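Local atomic coordinates of alpha-1,3-glucanase (Paenibacillus glycanilyticus, PDB entry 6K0P), a protein that hydrolyses alpha-1,3-glucan, as a glycoside hydrolase of family 87 whose catalytic domain binds glucose-based sugars and calcium. Residues G43-E48 / W164-L169; S115-L120 / N457-F462; A132-E137 / N327-G332; L169-N174 / Y348-G353. The protein carries 1 engineered substitution. One frame throughout, in Å; residues are numbered along the deposited sequence.

Interaction 1: residues G43-E48 / W164-L169; sequences GDYAGE and WIYVDL. With CA (calcium ion), chain J.
Tyr45 and Tyr166 share one first torsion, CG lying anti to the carbonyl carbon (chi1 near -66° in both), and with both side chains directed toward the other segment this lays the two phenol rings over one another. Their planes are 8° apart and the centroids 4.1 Å apart, the geometry of an offset stack. Tyr166 CE1 sits over the centre of the Tyr45 ring, whereas Tyr45 CG covers Tyr166 nearer its rim. The stack is extended by a CH-pi contact, Tyr45 CB standing over the face of the Tyr166 ring, 3.8 Å from its centroid. Further out, Tyr45 OH comes within 3.7 Å of Trp164 CH2, and its polar partner is the hydroxyl of Tyr109. Loop 43-48 is folded by its own bonds: Asp44 OD1 accepts from Ala46 N at 2.8 Å, an Asx turn, and also from Gly47 N. Two residues past Tyr166, at a classic beta bulge opposite Arg78, Asp168 binds calcium through OD1 at 2.3 Å and through its backbone O, with Glu23, Glu25, Ser50 and Ser53 completing the protein ligands. No hydrogen bond joins the two segments, so their direct contact is probably dispersion between flat aromatic surfaces, while Tyr136 OH bonds to Tyr45 O and fixes the loop separately.

Interaction 2: residues S115-L120 / N457-F462; sequences STLGRL and NEYQNF. With GLC (alpha-D-glucopyranose), chain C.
The apolar contact between 115-120 and 457-462 rests on Leu117 and Tyr459. Leu117 CD1 approaches the Tyr459 ring obliquely, 3.8 Å from CE1, and the two side chains cross at about a right angle. Tyr459 also carries Glu458 CG over one face, 3.5 Å above the ring plane, and its hydroxyl is hydrogen-bonded to the backbone O of Pro114, just ahead of the first segment. Among the polar bonds, Asn457 OD1 takes two donors from opposite faces of its plane: Tyr459 N at 2.9 Å, which makes an Asx turn, and Asn461 ND2 at 3.0 Å in a nearly straight bond (169°). Sugar binding falls to Gln460, whose chain runs extended beyond CG (chi2 174°). Its OE1 accepts from glucose O6 at 2.5 Å, while NE2 gives a hydrogen to the ring oxygen O5 at 3.1 Å. A leucine in its place would probably leave O6 and O5 without these two partners and cost the backbone O of Thr448 the bond it receives from NE2. With Glu529 and Gln495 also bonded to this glucose, the strand carrying Gln460 lines one of the glycan pockets on the right-handed parallel beta-helix characteristic of the pectate lyase-like clan.

Interaction 3: residues A132-E137 / N327-G332; sequences AYWLYE and NTFAAG. Engineered in segment 327-332: Ala331 (natural residue Asp).
A loop of the beta-helix that joins strands 319-326 and 333-336, and carries the glycan-pocket residue Ala330, meets the first catalytic-domain region here through two buried pairs. The aromatic one is Trp134 with Phe329: Trp134 CZ3 lies 3.7 Å from Phe329 CD1, which sits at the edge of the indole near its plane. Phe329 O also lies in the indole plane, 3.9 Å from Trp134 CH2, so the six-membered end of the indole meets both the ring and the backbone of Phe329. Each of the two aromatic residues also packs on Leu110, in strand 110-112. The polar pair, Glu137 with Asn327, touches without a hydrogen bond between them. The Glu137 chain bends at chi2 (-69°), which brings its carboxylate up to Asn327 with the acid and amide planes 59° apart. Their polar ends are satisfied by others: His305 NE2 bonds to Glu137 OE1, and Asn327 ND2 bonds to Glu304 and Asp138. An alanine at Glu137 would probably deprive His305 of this acceptor and open a gap beside the Asn327 side chain. Ala331, next to the pocket residue, is an engineered replacement of the natural aspartate. Within the loop, Thr328 OG1 donates to Ala330 O at 2.9 Å, arriving 29° from the carbonyl plane. The nearest approach between the two segments is Glu137 OE1 to Asn327 CB, 3.2 Å.

Interaction 4: residues L169-N174 / Y348-G353; sequences LLETEN and YARGTG
Arg350 grips Glu171 end-on with two nitrogens, both directed at the same carboxylate oxygen. NH1 lies 2.8 Å and NH2 2.9 Å from Glu171 OE2, with both N-H...O angles near 139°, so this buried salt bridge is forked and bent. Both donors meet OE2 on its anti side, and the carboxylate and guanidinium planes are 69° apart. Leu169 CD1 lies over one face of the guanidinium, 4.1 Å from Arg350 NH1. The group is positioned by the Arg350 chain, which starts extended and turns at chi3 (73°), and by the bond NH1 gives to Tyr348 OH at 2.9 Å. Beyond that shell the charges have second mates, Lys326 for Glu171 OE2 and Asp138 for Arg350 NH2, an alternating network likely to ease the burial of both groups. In the fold, the bridge spans from strand 165-173, hydrogen-bonded between strands 20-23 and 72-80, to strand 343-350 of the beta-helix, where Arg350 also packs on neighbouring strand 374-383.

Interactions 3 and 4 are buried close to the centre of the molecule, whereas interaction 1 is a surface contact and interaction 2 only partly buried. Interactions 2, 3 and 4 each tie the first catalytic-domain region to the beta-helix region; interaction 1 stays within the first. Strand 165-173 serves interactions 1 and 4, whose ranges overlap at Leu169, a residue that makes contact only in interaction 4; it offers a stacked ring to one and a carboxylate to the other. Direct ionic bonding occurs in interaction 4, interactions 1 and 2 rely on aromatic or apolar touch, and interaction 3 adds an unbonded carboxylate-amide pair. Interaction 3 adjoins all the others: Tyr136 OH meets Tyr45 O, Tyr133 packs on Leu117 and Leu120, and Asn327 N meets Arg350 O.

Interaction 1: residues G43-E48 / W164-L169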
loop_
_atom_site.group_PDB
_atom_site.type_symbol
_atom_site.label_atom_id
_atom_site.label_comp_id
_atom_site.label_asym_id
_atom_site.label_seq_id
_atom_site.Cartn_x
_atom_site.Cartn_y
_atom_site.Cartn_z
ATOM N N GLY A 43 -11.840 0.503 12.198
ATOM C CA GLY A 43 -12.764 1.461 12.777
ATOM C C GLY A 43 -12.378 1.921 14.161
ATOM O O GLY A 43 -13.210 2.493 14.872
ATOM N N ASP A 44 -11.136 1.694 14.569
ATOM C CA ASP A 44 -10.654 2.007 15.907
ATOM C C ASP A 44 -9.356 2.792 15.786
ATOM O O ASP A 44 -8.540 2.505 14.904
ATOM C CB ASP A 44 -10.394 0.686 16.639
ATOM C CG ASP A 44 -10.012 0.880 18.073
ATOM O OD1 ASP A 44 -8.814 1.039 18.373
ATOM O OD2 ASP A 44 -10.941 0.864 18.909
ATOM N N TYR A 45 -9.157 3.784 16.662
ATOM C CA TYR A 45 -7.959 4.621 16.549
ATOM C C TYR A 45 -6.665 3.867 16.841
ATOM O O TYR A 45 -5.604 4.288 16.372
ATOM C CB TYR A 45 -8.078 5.891 17.409
ATOM C CG TYR A 45 -9.156 6.824 16.899
ATOM C CD1 TYR A 45 -8.989 7.553 15.718
ATOM C CD2 TYR A 45 -10.358 6.943 17.578
ATOM C CE1 TYR A 45 -9.997 8.376 15.241
ATOM C CE2 TYR A 45 -11.371 7.770 17.111
ATOM C CZ TYR A 45 -11.176 8.487 15.949
ATOM O OH TYR A 45 -12.199 9.295 15.497
ATOM N N ALA A 46 -6.710 2.779 17.617
ATOM C CA ALA A 46 -5.518 1.947 17.758
ATOM C C ALA A 46 -5.419 0.960 16.609
ATOM O O ALA A 46 -4.372 0.858 15.950
ATOM C CB ALA A 46 -5.538 1.192 19.092
ATOM N N GLY A 47 -6.515 0.247 16.342
ATOM C CA GLY A 47 -6.488 -0.795 15.327
ATOM C C GLY A 47 -6.074 -0.306 13.954
ATOM O O GLY A 47 -5.492 -1.067 13.179
ATOM N N GLU A 48 -6.358 0.955 13.637
ATOM C CA GLU A 48 -6.030 1.513 12.327
ATOM C C GLU A 48 -4.701 2.250 12.295
ATOM O O GLU A 48 -4.305 2.732 11.229
ATOM C CB GLU A 48 -7.147 2.433 11.831
ATOM C CG GLU A 48 -8.448 1.690 11.529
ATOM C CD GLU A 48 -9.364 2.461 10.603
ATOM O OE1 GLU A 48 -8.975 3.555 10.144
ATOM O OE2 GLU A 48 -10.478 1.963 10.322
ATOM N N TRP A 164 -8.572 17.875 19.642
ATOM C CA TRP A 164 -7.893 16.624 19.961
ATOM C C TRP A 164 -7.291 16.072 18.681
ATOM O O TRP A 164 -7.757 16.362 17.581
ATOM C CB TRP A 164 -8.823 15.586 20.620
ATOM C CG TRP A 164 -10.097 15.245 19.876
ATOM C CD1 TRP A 164 -11.341 15.759 20.128
ATOM C CD2 TRP A 164 -10.273 14.290 18.808
ATOM N NE1 TRP A 164 -12.271 15.202 19.279
ATOM C CE2 TRP A 164 -11.644 14.296 18.465
ATOM C CE3 TRP A 164 -9.404 13.442 18.100
ATOM C CZ2 TRP A 164 -12.169 13.482 17.466
ATOM C CZ3 TRP A 164 -9.928 12.640 17.100
ATOM C CH2 TRP A 164 -11.301 12.658 16.797
ATOM N N ILE A 165 -6.267 15.245 18.848
ATOM C CA ILE A 165 -5.584 14.652 17.704
ATOM C C ILE A 165 -4.883 13.376 18.148
ATOM O O ILE A 165 -4.224 13.343 19.192
ATOM C CB ILE A 165 -4.612 15.662 17.057
ATOM C CG1 ILE A 165 -3.919 15.046 15.833
ATOM C CG2 ILE A 165 -3.570 16.178 18.066
ATOM C CD1 ILE A 165 -3.236 16.084 14.948
ATOM N N TYR A 166 -5.025 12.315 17.368
ATOM C CA TYR A 166 -4.228 11.110 17.569
ATOM C C TYR A 166 -3.003 11.219 16.681
ATOM O O TYR A 166 -3.131 11.383 15.466
ATOM C CB TYR A 166 -5.016 9.863 17.171
ATOM C CG TYR A 166 -6.217 9.576 18.043
ATOM C CD1 TYR A 166 -7.444 10.195 17.795
ATOM C CD2 TYR A 166 -6.129 8.690 19.109
ATOM C CE1 TYR A 166 -8.539 9.940 18.581
ATOM C CE2 TYR A 166 -7.237 8.424 19.902
ATOM C CZ TYR A 166 -8.431 9.047 19.620
ATOM O OH TYR A 166 -9.545 8.815 20.398
ATOM N N VAL A 167 -1.821 11.137 17.277
ATOM C CA VAL A 167 -0.565 11.228 16.536
ATOM C C VAL A 167 -0.032 9.814 16.362
ATOM O O VAL A 167 0.316 9.148 17.343
ATOM C CB VAL A 167 0.448 12.121 17.254
ATOM C CG1 VAL A 167 1.758 12.158 16.480
ATOM C CG2 VAL A 167 -0.104 13.521 17.455
ATOM N N ASP A 168 0.025 9.349 15.113
ATOM C CA ASP A 168 0.353 7.957 14.818
ATOM C C ASP A 168 1.844 7.772 14.548
ATOM O O ASP A 168 2.504 6.941 15.186
ATOM C CB ASP A 168 -0.495 7.492 13.625
ATOM C CG ASP A 168 -0.247 6.054 13.247
ATOM O OD1 ASP A 168 0.447 5.349 14.002
ATOM O OD2 ASP A 168 -0.759 5.611 12.197
ATOM N N LEU A 169 2.377 8.515 13.583
ATOM C CA LEU A 169 3.778 8.424 13.208
ATOM C C LEU A 169 4.190 9.751 12.597
ATOM O O LEU A 169 3.352 10.579 12.226
ATOM C CB LEU A 169 4.044 7.266 12.223
ATOM C CG LEU A 169 3.370 7.297 10.833
ATOM C CD1 LEU A 169 4.050 8.262 9.849
ATOM C CD2 LEU A 169 3.340 5.911 10.211
HETATM CA CA CA J . 1.857 4.470 15.556
#

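Interaction 2: residues S115-L120 / N457-F462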
loop_
_atom_site.group_PDB
_atom_site.type_symbol
_atom_site.label_atom_id
_atom_site.label_comp_id
_atom_site.label_asym_id
_atom_site.label_seq_id
_atom_site.Cartn_x
_atom_site.Cartn_y
_atom_site.Cartn_z
ATOM N N SER A 115 -20.923 -5.906 9.033
ATOM C CA SER A 115 -21.346 -6.917 8.074
ATOM C C SER A 115 -21.313 -6.428 6.634
ATOM O O SER A 115 -21.686 -7.178 5.725
ATOM C CB SER A 115 -22.740 -7.449 8.428
ATOM O OG SER A 115 -23.710 -6.422 8.339
ATOM N N THR A 116 -20.871 -5.195 6.395
ATOM C CA THR A 116 -20.780 -4.663 5.043
ATOM C C THR A 116 -19.390 -4.107 4.772
ATOM O O THR A 116 -19.235 -3.059 4.134
ATOM C CB THR A 116 -21.855 -3.614 4.762
ATOM O OG1 THR A 116 -21.744 -2.544 5.710
ATOM C CG2 THR A 116 -23.259 -4.225 4.838
ATOM N N LEU A 117 -18.352 -4.812 5.233
ATOM C CA LEU A 117 -16.987 -4.371 4.952
ATOM C C LEU A 117 -16.671 -4.385 3.468
ATOM O O LEU A 117 -15.702 -3.743 3.053
ATOM C CB LEU A 117 -15.966 -5.193 5.736
ATOM C CG LEU A 117 -16.140 -5.129 7.256
ATOM C CD1 LEU A 117 -15.050 -5.935 7.926
ATOM C CD2 LEU A 117 -16.170 -3.683 7.779
ATOM N N GLY A 118 -17.476 -5.083 2.659
ATOM C CA GLY A 118 -17.375 -4.969 1.214
ATOM C C GLY A 118 -17.549 -3.552 0.708
ATOM O O GLY A 118 -17.134 -3.245 -0.417
ATOM N N ARG A 119 -18.142 -2.677 1.521
ATOM C CA ARG A 119 -18.310 -1.275 1.170
ATOM C C ARG A 119 -17.164 -0.391 1.639
ATOM O O ARG A 119 -17.193 0.813 1.370
ATOM C CB ARG A 119 -19.618 -0.733 1.761
ATOM C CG ARG A 119 -20.874 -1.419 1.237
ATOM C CD ARG A 119 -20.966 -1.309 -0.273
ATOM N NE ARG A 119 -21.048 0.082 -0.722
ATOM C CZ ARG A 119 -20.932 0.466 -1.992
ATOM N NH1 ARG A 119 -20.716 -0.433 -2.948
ATOM N NH2 ARG A 119 -21.039 1.746 -2.309
ATOM N N LEU A 120 -16.167 -0.941 2.337
ATOM C CA LEU A 120 -15.081 -0.109 2.852
ATOM C C LEU A 120 -14.436 0.678 1.723
ATOM O O LEU A 120 -13.974 0.097 0.736
ATOM C CB LEU A 120 -14.021 -0.987 3.510
ATOM C CG LEU A 120 -14.165 -1.422 4.959
ATOM C CD1 LEU A 120 -12.959 -2.277 5.311
ATOM C CD2 LEU A 120 -14.272 -0.215 5.876
ATOM N N ASN A 457 -15.458 -15.828 15.094
ATOM C CA ASN A 457 -16.259 -14.623 14.896
ATOM C C ASN A 457 -17.068 -14.808 13.614
ATOM O O ASN A 457 -17.064 -15.886 13.005
ATOM C CB ASN A 457 -15.400 -13.353 14.911
ATOM C CG ASN A 457 -14.333 -13.340 13.814
ATOM O OD1 ASN A 457 -14.518 -13.905 12.739
ATOM N ND2 ASN A 457 -13.215 -12.681 14.089
ATOM N N GLU A 458 -17.758 -13.754 13.197
ATOM C CA GLU A 458 -18.662 -13.841 12.062
ATOM C C GLU A 458 -17.948 -13.819 10.718
ATOM O O GLU A 458 -18.611 -13.905 9.675
ATOM C CB GLU A 458 -19.641 -12.673 12.113
ATOM C CG GLU A 458 -18.937 -11.322 12.076
ATOM C CD GLU A 458 -18.830 -10.656 13.447
ATOM O OE1 GLU A 458 -18.139 -11.199 14.352
ATOM O OE2 GLU A 458 -19.440 -9.573 13.611
ATOM N N TYR A 459 -16.630 -13.716 10.705
ATOM C CA TYR A 459 -15.897 -13.538 9.464
ATOM C C TYR A 459 -15.054 -14.763 9.157
ATOM O O TYR A 459 -14.835 -15.644 10.000
ATOM C CB TYR A 459 -14.937 -12.352 9.588
ATOM C CG TYR A 459 -15.556 -11.038 9.973
ATOM C CD1 TYR A 459 -16.186 -10.251 9.025
ATOM C CD2 TYR A 459 -15.457 -10.560 11.277
ATOM C CE1 TYR A 459 -16.732 -9.019 9.365
ATOM C CE2 TYR A 459 -16.001 -9.330 11.630
ATOM C CZ TYR A 459 -16.631 -8.570 10.667
ATOM O OH TYR A 459 -17.166 -7.345 11.008
ATOM N N GLN A 460 -14.563 -14.800 7.921
ATOM C CA GLN A 460 -13.381 -15.598 7.639
ATOM C C GLN A 460 -12.158 -14.854 8.159
ATOM O O GLN A 460 -12.167 -13.627 8.296
ATOM C CB GLN A 460 -13.273 -15.892 6.144
ATOM C CG GLN A 460 -14.284 -16.942 5.680
ATOM C CD GLN A 460 -14.270 -17.131 4.184
ATOM O OE1 GLN A 460 -13.201 -17.240 3.582
ATOM N NE2 GLN A 460 -15.449 -17.144 3.565
ATOM N N ASN A 461 -11.116 -15.615 8.496
ATOM C CA ASN A 461 -9.985 -15.095 9.253
ATOM C C ASN A 461 -8.714 -15.383 8.478
ATOM O O ASN A 461 -8.456 -16.537 8.120
ATOM C CB ASN A 461 -9.934 -15.758 10.633
ATOM C CG ASN A 461 -11.283 -15.717 11.343
ATOM O OD1 ASN A 461 -11.801 -16.746 11.771
ATOM N ND2 ASN A 461 -11.862 -14.528 11.458
ATOM N N PHE A 462 -7.925 -14.343 8.216
ATOM C CA PHE A 462 -6.848 -14.428 7.238
ATOM C C PHE A 462 -5.472 -14.384 7.877
ATOM O O PHE A 462 -5.210 -13.557 8.756
ATOM C CB PHE A 462 -7.052 -13.371 6.149
ATOM C CG PHE A 462 -8.219 -13.700 5.305
ATOM C CD1 PHE A 462 -8.074 -14.567 4.236
ATOM C CD2 PHE A 462 -9.494 -13.284 5.668
ATOM C CE1 PHE A 462 -9.171 -14.963 3.494
ATOM C CE2 PHE A 462 -10.595 -13.668 4.932
ATOM C CZ PHE A 462 -10.441 -14.516 3.848
HETATM C C1 GLC C . -16.383 -16.431 0.119
HETATM C C2 GLC C . -16.438 -15.417 -0.982
HETATM C C3 GLC C . -15.411 -15.642 -2.061
HETATM C C4 GLC C . -14.068 -15.800 -1.402
HETATM C C5 GLC C . -14.158 -16.994 -0.477
HETATM C C6 GLC C . -12.853 -17.191 0.240
HETATM O O1 GLC C . -16.886 -17.530 -0.355
HETATM O O2 GLC C . -17.738 -15.357 -1.541
HETATM O O3 GLC C . -15.295 -14.396 -2.701
HETATM O O4 GLC C . -13.034 -16.008 -2.362
HETATM O O5 GLC C . -15.101 -16.749 0.517
HETATM O O6 GLC C . -12.892 -18.175 1.234
#

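Interaction 3: residues A132-E137 / N327-G332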
loop_
_atom_site.group_PDB
_atom_site.type_symbol
_atom_site.label_atom_id
_atom_site.label_comp_id
_atom_site.label_asym_id
_atom_site.label_seq_id
_atom_site.Cartn_x
_atom_site.Cartn_y
_atom_site.Cartn_z
ATOM N N ALA A 132 -17.652 4.629 11.330
ATOM C CA ALA A 132 -16.556 5.268 10.606
ATOM C C ALA A 132 -15.325 4.369 10.592
ATOM O O ALA A 132 -14.925 3.829 11.631
ATOM C CB ALA A 132 -16.188 6.589 11.279
ATOM N N TYR A 133 -14.710 4.242 9.417
ATOM C CA TYR A 133 -13.461 3.525 9.209
ATOM C C TYR A 133 -12.509 4.462 8.484
ATOM O O TYR A 133 -12.884 5.567 8.081
ATOM C CB TYR A 133 -13.695 2.274 8.346
ATOM C CG TYR A 133 -14.663 1.285 8.953
ATOM C CD1 TYR A 133 -16.033 1.391 8.730
ATOM C CD2 TYR A 133 -14.207 0.245 9.752
ATOM C CE1 TYR A 133 -16.921 0.472 9.295
ATOM C CE2 TYR A 133 -15.088 -0.674 10.325
ATOM C CZ TYR A 133 -16.435 -0.550 10.083
ATOM O OH TYR A 133 -17.307 -1.457 10.650
ATOM N N TRP A 134 -11.271 4.013 8.287
ATOM C CA TRP A 134 -10.271 4.784 7.538
ATOM C C TRP A 134 -10.079 6.168 8.166
ATOM O O TRP A 134 -10.266 7.212 7.532
ATOM C CB TRP A 134 -10.622 4.883 6.047
ATOM C CG TRP A 134 -10.635 3.581 5.304
ATOM C CD1 TRP A 134 -10.703 2.310 5.829
ATOM C CD2 TRP A 134 -10.559 3.425 3.885
ATOM N NE1 TRP A 134 -10.699 1.380 4.802
ATOM C CE2 TRP A 134 -10.607 2.046 3.605
ATOM C CE3 TRP A 134 -10.475 4.327 2.820
ATOM C CZ2 TRP A 134 -10.559 1.547 2.304
ATOM C CZ3 TRP A 134 -10.415 3.832 1.530
ATOM C CH2 TRP A 134 -10.454 2.452 1.285
ATOM N N LEU A 135 -9.694 6.144 9.438
ATOM C CA LEU A 135 -9.760 7.308 10.310
ATOM C C LEU A 135 -8.537 8.208 10.216
ATOM O O LEU A 135 -8.631 9.381 10.588
ATOM C CB LEU A 135 -9.904 6.843 11.760
ATOM C CG LEU A 135 -11.064 5.884 12.031
ATOM C CD1 LEU A 135 -10.909 5.259 13.413
ATOM C CD2 LEU A 135 -12.381 6.637 11.936
ATOM N N TYR A 136 -7.405 7.687 9.749
ATOM C CA TYR A 136 -6.150 8.430 9.726
ATOM C C TYR A 136 -5.940 9.145 8.397
ATOM O O TYR A 136 -6.422 8.714 7.348
ATOM C CB TYR A 136 -4.967 7.496 10.031
ATOM C CG TYR A 136 -4.893 7.201 11.507
ATOM C CD1 TYR A 136 -4.210 8.055 12.360
ATOM C CD2 TYR A 136 -5.563 6.117 12.062
ATOM C CE1 TYR A 136 -4.185 7.841 13.729
ATOM C CE2 TYR A 136 -5.527 5.883 13.434
ATOM C CZ TYR A 136 -4.835 6.749 14.257
ATOM O OH TYR A 136 -4.792 6.541 15.619
ATOM N N GLU A 137 -5.233 10.267 8.466
ATOM C CA GLU A 137 -4.791 10.977 7.274
ATOM C C GLU A 137 -3.493 11.703 7.605
ATOM O O GLU A 137 -2.957 11.587 8.714
ATOM C CB GLU A 137 -5.885 11.899 6.725
ATOM C CG GLU A 137 -6.482 11.423 5.396
ATOM C CD GLU A 137 -5.505 11.525 4.241
ATOM O OE1 GLU A 137 -5.665 10.787 3.247
ATOM O OE2 GLU A 137 -4.586 12.369 4.313
ATOM N N ASN A 327 -2.513 6.866 0.676
ATOM C CA ASN A 327 -3.882 7.299 0.918
ATOM C C ASN A 327 -4.701 7.294 -0.375
ATOM O O ASN A 327 -5.283 8.297 -0.789
ATOM C CB ASN A 327 -3.893 8.647 1.650
ATOM C CG ASN A 327 -2.924 8.664 2.815
ATOM O OD1 ASN A 327 -2.943 7.761 3.657
ATOM N ND2 ASN A 327 -2.034 9.658 2.842
ATOM N N THR A 328 -4.715 6.133 -1.021
ATOM C CA THR A 328 -5.537 5.920 -2.207
ATOM C C THR A 328 -6.801 5.156 -1.833
ATOM O O THR A 328 -6.915 4.561 -0.755
ATOM C CB THR A 328 -4.782 5.157 -3.304
ATOM O OG1 THR A 328 -4.419 3.853 -2.828
ATOM C CG2 THR A 328 -3.509 5.895 -3.723
ATOM N N PHE A 329 -7.764 5.169 -2.747
ATOM C CA PHE A 329 -9.057 4.574 -2.441
ATOM C C PHE A 329 -9.226 3.157 -2.961
ATOM O O PHE A 329 -10.195 2.489 -2.581
ATOM C CB PHE A 329 -10.193 5.523 -2.836
ATOM C CG PHE A 329 -10.222 6.738 -1.963
ATOM C CD1 PHE A 329 -10.925 6.723 -0.765
ATOM C CD2 PHE A 329 -9.453 7.846 -2.272
ATOM C CE1 PHE A 329 -10.905 7.817 0.079
ATOM C CE2 PHE A 329 -9.427 8.950 -1.429
ATOM C CZ PHE A 329 -10.155 8.929 -0.254
ATOM N N ALA A 330 -8.287 2.676 -3.772
ATOM C CA ALA A 330 -8.217 1.267 -4.131
ATOM C C ALA A 330 -6.752 0.867 -4.267
ATOM O O ALA A 330 -5.898 1.407 -3.555
ATOM C CB ALA A 330 -9.029 0.966 -5.396
ATOM N N ALA A 331 -6.451 -0.055 -5.182
ATOM C CA ALA A 331 -5.105 -0.607 -5.304
ATOM C C ALA A 331 -4.078 0.476 -5.630
ATOM O O ALA A 331 -4.388 1.491 -6.253
ATOM C CB ALA A 331 -5.082 -1.678 -6.403
ATOM N N GLY A 332 -2.835 0.253 -5.207
ATOM C CA GLY A 332 -1.762 1.188 -5.531
ATOM C C GLY A 332 -1.285 1.025 -6.966
ATOM O O GLY A 332 -1.512 1.892 -7.822
#

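Interaction 4: residues L169-N174 / Y348-G353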
loop_
_atom_site.group_PDB
_atom_site.type_symbol
_atom_site.label_atom_id
_atom_site.label_comp_id
_atom_site.label_asym_id
_atom_site.label_seq_id
_atom_site.Cartn_x
_atom_site.Cartn_y
_atom_site.Cartn_z
ATOM N N LEU A 169 2.377 8.515 13.583
ATOM C CA LEU A 169 3.778 8.424 13.208
ATOM C C LEU A 169 4.190 9.751 12.597
ATOM O O LEU A 169 3.352 10.579 12.226
ATOM C CB LEU A 169 4.044 7.266 12.223
ATOM C CG LEU A 169 3.370 7.297 10.833
ATOM C CD1 LEU A 169 4.050 8.262 9.849
ATOM C CD2 LEU A 169 3.340 5.911 10.211
ATOM N N LEU A 170 5.499 9.922 12.463
ATOM C CA LEU A 170 6.099 11.077 11.811
ATOM C C LEU A 170 7.094 10.577 10.775
ATOM O O LEU A 170 7.969 9.768 11.100
ATOM C CB LEU A 170 6.828 11.924 12.860
ATOM C CG LEU A 170 7.464 13.243 12.418
ATOM C CD1 LEU A 170 6.368 14.247 12.095
ATOM C CD2 LEU A 170 8.398 13.765 13.511
ATOM N N GLU A 171 6.951 11.039 9.528
ATOM C CA GLU A 171 8.012 10.906 8.534
ATOM C C GLU A 171 8.928 12.101 8.692
ATOM O O GLU A 171 8.455 13.226 8.880
ATOM C CB GLU A 171 7.478 10.980 7.101
ATOM C CG GLU A 171 6.557 9.884 6.679
ATOM C CD GLU A 171 6.101 10.063 5.237
ATOM O OE1 GLU A 171 6.830 10.684 4.437
ATOM O OE2 GLU A 171 5.012 9.584 4.891
ATOM N N THR A 172 10.234 11.868 8.605
ATOM C CA THR A 172 11.210 12.956 8.557
ATOM C C THR A 172 12.077 12.801 7.315
ATOM O O THR A 172 12.407 11.683 6.920
ATOM C CB THR A 172 12.068 13.020 9.834
ATOM O OG1 THR A 172 13.048 11.973 9.829
ATOM C CG2 THR A 172 11.186 12.873 11.068
ATOM N N GLU A 173 12.416 13.921 6.677
ATOM C CA GLU A 173 13.162 13.868 5.428
ATOM C C GLU A 173 14.014 15.121 5.299
ATOM O O GLU A 173 13.592 16.217 5.683
ATOM C CB GLU A 173 12.201 13.752 4.230
ATOM C CG GLU A 173 12.885 13.412 2.913
ATOM C CD GLU A 173 11.906 13.154 1.779
ATOM O OE1 GLU A 173 10.699 12.961 2.051
ATOM O OE2 GLU A 173 12.350 13.153 0.614
ATOM N N ASN A 174 15.219 14.952 4.751
ATOM C CA ASN A 174 16.074 16.074 4.372
ATOM C C ASN A 174 15.925 16.259 2.863
ATOM O O ASN A 174 16.546 15.544 2.070
ATOM C CB ASN A 174 17.520 15.801 4.766
ATOM C CG ASN A 174 18.419 16.982 4.497
ATOM O OD1 ASN A 174 17.942 18.068 4.168
ATOM N ND2 ASN A 174 19.729 16.784 4.648
ATOM N N TYR A 348 7.162 2.783 -2.161
ATOM C CA TYR A 348 6.604 2.792 -0.815
ATOM C C TYR A 348 5.125 3.118 -0.921
ATOM O O TYR A 348 4.753 4.116 -1.550
ATOM C CB TYR A 348 7.299 3.868 0.038
ATOM C CG TYR A 348 6.673 4.076 1.402
ATOM C CD1 TYR A 348 5.613 4.964 1.580
ATOM C CD2 TYR A 348 7.157 3.407 2.518
ATOM C CE1 TYR A 348 5.031 5.152 2.821
ATOM C CE2 TYR A 348 6.585 3.590 3.768
ATOM C CZ TYR A 348 5.525 4.468 3.912
ATOM O OH TYR A 348 4.946 4.657 5.155
ATOM N N ALA A 349 4.287 2.286 -0.299
ATOM C CA ALA A 349 2.851 2.521 -0.250
ATOM C C ALA A 349 2.395 2.518 1.198
ATOM O O ALA A 349 2.795 1.652 1.980
ATOM C CB ALA A 349 2.076 1.443 -1.014
ATOM N N ARG A 350 1.559 3.494 1.549
ATOM C CA ARG A 350 0.911 3.508 2.858
ATOM C C ARG A 350 -0.523 3.975 2.670
ATOM O O ARG A 350 -0.766 4.992 2.013
ATOM C CB ARG A 350 1.630 4.443 3.842
ATOM C CG ARG A 350 0.976 4.441 5.228
ATOM C CD ARG A 350 1.742 5.310 6.209
ATOM N NE ARG A 350 1.581 6.752 5.983
ATOM C CZ ARG A 350 2.590 7.618 5.868
ATOM N NH1 ARG A 350 3.859 7.206 5.928
ATOM N NH2 ARG A 350 2.335 8.909 5.716
ATOM N N GLY A 351 -1.473 3.250 3.248
ATOM C CA GLY A 351 -2.859 3.669 3.158
ATOM C C GLY A 351 -3.562 3.410 1.840
ATOM O O GLY A 351 -4.488 4.153 1.486
ATOM N N THR A 352 -3.171 2.379 1.092
ATOM C CA THR A 352 -3.975 2.056 -0.083
ATOM C C THR A 352 -5.349 1.530 0.340
ATOM O O THR A 352 -5.571 1.153 1.498
ATOM C CB THR A 352 -3.267 1.069 -1.014
ATOM O OG1 THR A 352 -3.120 -0.201 -0.366
ATOM C CG2 THR A 352 -1.892 1.595 -1.436
ATOM N N GLY A 353 -6.287 1.531 -0.612
ATOM C CA GLY A 353 -7.664 1.165 -0.322
ATOM C C GLY A 353 -8.050 -0.206 -0.848
ATOM O O GLY A 353 -9.210 -0.632 -0.752
#